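Local coordinates for protein alpha,alpha-trehalose-phosphate synthase (UDP-forming) (Burkholderia multivorans, PDB 5UOF) that belongs to glycosyltransferase family 20 and, as a member of the GT-B clan, is built from two Rossmann-like domains, at residues A[48-53]-A[84-89]. Numbering follows the deposited sequence.
Sequences FGWNGE and QYYRGF
The indole of Trp50 and the phenol ring of Tyr86 meet at a slant: the six-membered ring of Trp50 and the Tyr86 ring have their planes at 42° and their centroids 5.5 Å apart. Each ring has a neighbour from its own segment over the centre of one face, CA of Gly52 for Trp50 and CD1 of Tyr85 for Tyr86. In the plane of the indole, at its edge, sits the carbonyl oxygen of Glu53. Contact is made by CE3 and CZ3 of Trp50 with OH and CE2 of Tyr86: Trp50 CE3 lies 3.6 Å from Tyr86 OH, and Trp50 CZ3 is 3.9 Å from Tyr86 CE2. No hydrogen bond crosses here, so the pair rests on van der Waals contact. Trp50 extends across because its CG is anti to the backbone N (chi1 -174°).

Trp50 follows strand 46-48, part of the mixed sheet of the N-terminal Rossmann-like domain of this GT-B fold, while Tyr86 sits in the last turn of helix 79-86. Leu77, the last residue of strand 70-77, touches both side chains. Tyr82 and His142 also pack against the Tyr86 ring, and a 1,2-ethanediol molecule, probably from the crystallisation liquor, lies about 3 Å from that side chain.

A hydrogen bond within its own segment helps hold the indole's rotation. Trp50 NE1 donates to Glu53 O at 2.7 Å, nearly straight at 161°, although NE1 stands above the carbonyl plane. Next to it, Asn51 OD1 accepts from Glu53 N at 3.0 Å, closing an Asx turn round Gly52; the Glu53 carbonyl just beyond it faces the indole N-H.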
loop_
_atom_site.group_PDB
_atom_site.type_symbol
_atom_site.label_atom_id
_atom_site.label_comp_id
_atom_site.label_asym_id
_atom_site.label_seq_id
_atom_site.Cartn_x
_atom_site.Cartn_y
_atom_site.Cartn_z
ATOM N N PHE A 48 3.134 -33.944 -0.080
ATOM C CA PHE A 48 2.814 -33.908 1.336
ATOM C C PHE A 48 1.878 -32.745 1.616
ATOM O O PHE A 48 2.084 -31.641 1.106
ATOM C CB PHE A 48 4.102 -33.780 2.167
ATOM C CG PHE A 48 3.868 -33.509 3.624
ATOM C CD1 PHE A 48 3.681 -34.560 4.520
ATOM C CD2 PHE A 48 3.879 -32.213 4.111
ATOM C CE1 PHE A 48 3.479 -34.306 5.865
ATOM C CE2 PHE A 48 3.680 -31.956 5.458
ATOM C CZ PHE A 48 3.478 -33.004 6.333
ATOM N N GLY A 49 0.853 -32.996 2.425
ATOM C CA GLY A 49 -0.057 -31.938 2.812
ATOM C C GLY A 49 -1.328 -32.494 3.427
ATOM O O GLY A 49 -1.425 -33.683 3.745
ATOM N N TRP A 50 -2.306 -31.600 3.568
ATOM C CA TRP A 50 -3.594 -31.921 4.174
ATOM C C TRP A 50 -4.411 -32.846 3.283
ATOM O O TRP A 50 -4.409 -32.714 2.054
ATOM C CB TRP A 50 -4.370 -30.625 4.404
ATOM C CG TRP A 50 -5.658 -30.765 5.149
ATOM C CD1 TRP A 50 -5.940 -31.646 6.147
ATOM C CD2 TRP A 50 -6.835 -29.968 4.968
ATOM N NE1 TRP A 50 -7.226 -31.452 6.600
ATOM C CE2 TRP A 50 -7.794 -30.424 5.893
ATOM C CE3 TRP A 50 -7.169 -28.912 4.109
ATOM C CZ2 TRP A 50 -9.071 -29.864 5.984
ATOM C CZ3 TRP A 50 -8.438 -28.355 4.201
ATOM C CH2 TRP A 50 -9.373 -28.836 5.129
ATOM N N ASN A 51 -5.144 -33.770 3.908
ATOM C CA ASN A 51 -6.061 -34.638 3.180
ATOM C C ASN A 51 -7.475 -34.066 3.082
ATOM O O ASN A 51 -8.373 -34.750 2.577
ATOM C CB ASN A 51 -6.102 -36.043 3.812
ATOM C CG ASN A 51 -6.505 -36.027 5.284
ATOM O OD1 ASN A 51 -6.933 -35.006 5.817
ATOM N ND2 ASN A 51 -6.368 -37.173 5.944
ATOM N N GLY A 52 -7.698 -32.832 3.542
ATOM C CA GLY A 52 -9.021 -32.251 3.496
ATOM C C GLY A 52 -9.960 -32.670 4.611
ATOM O O GLY A 52 -11.111 -32.216 4.626
ATOM N N GLU A 53 -9.510 -33.498 5.551
ATOM C CA GLU A 53 -10.357 -34.009 6.618
ATOM C C GLU A 53 -10.025 -33.339 7.944
ATOM O O GLU A 53 -8.882 -32.946 8.194
ATOM C CB GLU A 53 -10.198 -35.527 6.778
ATOM C CG GLU A 53 -10.210 -36.322 5.481
ATOM C CD GLU A 53 -11.608 -36.611 4.970
ATOM O OE1 GLU A 53 -12.453 -35.689 4.966
ATOM O OE2 GLU A 53 -11.864 -37.769 4.574
ATOM N N GLN A 84 -6.032 -22.254 12.927
ATOM C CA GLN A 84 -4.782 -21.497 12.965
ATOM C C GLN A 84 -4.097 -21.428 11.605
ATOM O O GLN A 84 -3.318 -20.499 11.361
ATOM C CB GLN A 84 -3.838 -22.106 14.008
ATOM C CG GLN A 84 -4.378 -21.999 15.431
ATOM C CD GLN A 84 -3.385 -22.445 16.493
ATOM O OE1 GLN A 84 -2.527 -23.292 16.242
ATOM N NE2 GLN A 84 -3.502 -21.873 17.689
ATOM N N TYR A 85 -4.375 -22.383 10.714
ATOM C CA TYR A 85 -3.796 -22.419 9.380
ATOM C C TYR A 85 -4.614 -21.599 8.384
ATOM O O TYR A 85 -4.046 -20.832 7.608
ATOM C CB TYR A 85 -3.677 -23.874 8.912
ATOM C CG TYR A 85 -2.886 -24.109 7.634
ATOM C CD1 TYR A 85 -3.432 -23.823 6.380
ATOM C CD2 TYR A 85 -1.610 -24.667 7.678
ATOM C CE1 TYR A 85 -2.716 -24.068 5.204
ATOM C CE2 TYR A 85 -0.888 -24.909 6.515
ATOM C CZ TYR A 85 -1.445 -24.618 5.283
ATOM O OH TYR A 85 -0.727 -24.875 4.130
ATOM N N TYR A 86 -5.944 -21.742 8.397
ATOM C CA TYR A 86 -6.799 -21.133 7.379
ATOM C C TYR A 86 -7.639 -19.955 7.862
ATOM O O TYR A 86 -8.118 -19.181 7.023
ATOM C CB TYR A 86 -7.752 -22.181 6.788
ATOM C CG TYR A 86 -7.047 -23.199 5.930
ATOM C CD1 TYR A 86 -6.540 -22.847 4.685
ATOM C CD2 TYR A 86 -6.886 -24.511 6.366
ATOM C CE1 TYR A 86 -5.889 -23.775 3.889
ATOM C CE2 TYR A 86 -6.236 -25.454 5.577
ATOM C CZ TYR A 86 -5.743 -25.075 4.339
ATOM O OH TYR A 86 -5.091 -25.996 3.556
ATOM N N ARG A 87 -7.856 -19.809 9.166
ATOM C CA ARG A 87 -8.730 -18.765 9.704
ATOM C C ARG A 87 -7.993 -17.951 10.747
ATOM O O ARG A 87 -8.510 -17.642 11.826
ATOM C CB ARG A 87 -10.006 -19.363 10.283
ATOM C CG ARG A 87 -10.827 -20.146 9.282
ATOM C CD ARG A 87 -12.155 -20.591 9.866
ATOM N NE ARG A 87 -13.028 -19.458 10.157
ATOM C CZ ARG A 87 -13.337 -19.043 11.382
ATOM N NH1 ARG A 87 -12.855 -19.675 12.446
ATOM N NH2 ARG A 87 -14.137 -17.997 11.543
ATOM N N GLY A 88 -6.742 -17.618 10.438
ATOM C CA GLY A 88 -5.934 -16.865 11.369
ATOM C C GLY A 88 -5.004 -15.901 10.669
ATOM O O GLY A 88 -5.426 -15.144 9.799
ATOM N N PHE A 89 -3.719 -15.973 11.004
ATOM C CA PHE A 89 -2.774 -14.930 10.608
ATOM C C PHE A 89 -2.587 -14.858 9.093
ATOM O O PHE A 89 -2.509 -13.760 8.527
ATOM C CB PHE A 89 -1.431 -15.178 11.305
ATOM C CG PHE A 89 -0.307 -14.319 10.790
ATOM C CD1 PHE A 89 -0.154 -13.008 11.238
ATOM C CD2 PHE A 89 0.599 -14.823 9.870
ATOM C CE1 PHE A 89 0.878 -12.219 10.760
ATOM C CE2 PHE A 89 1.645 -14.048 9.395
ATOM C CZ PHE A 89 1.783 -12.731 9.832
#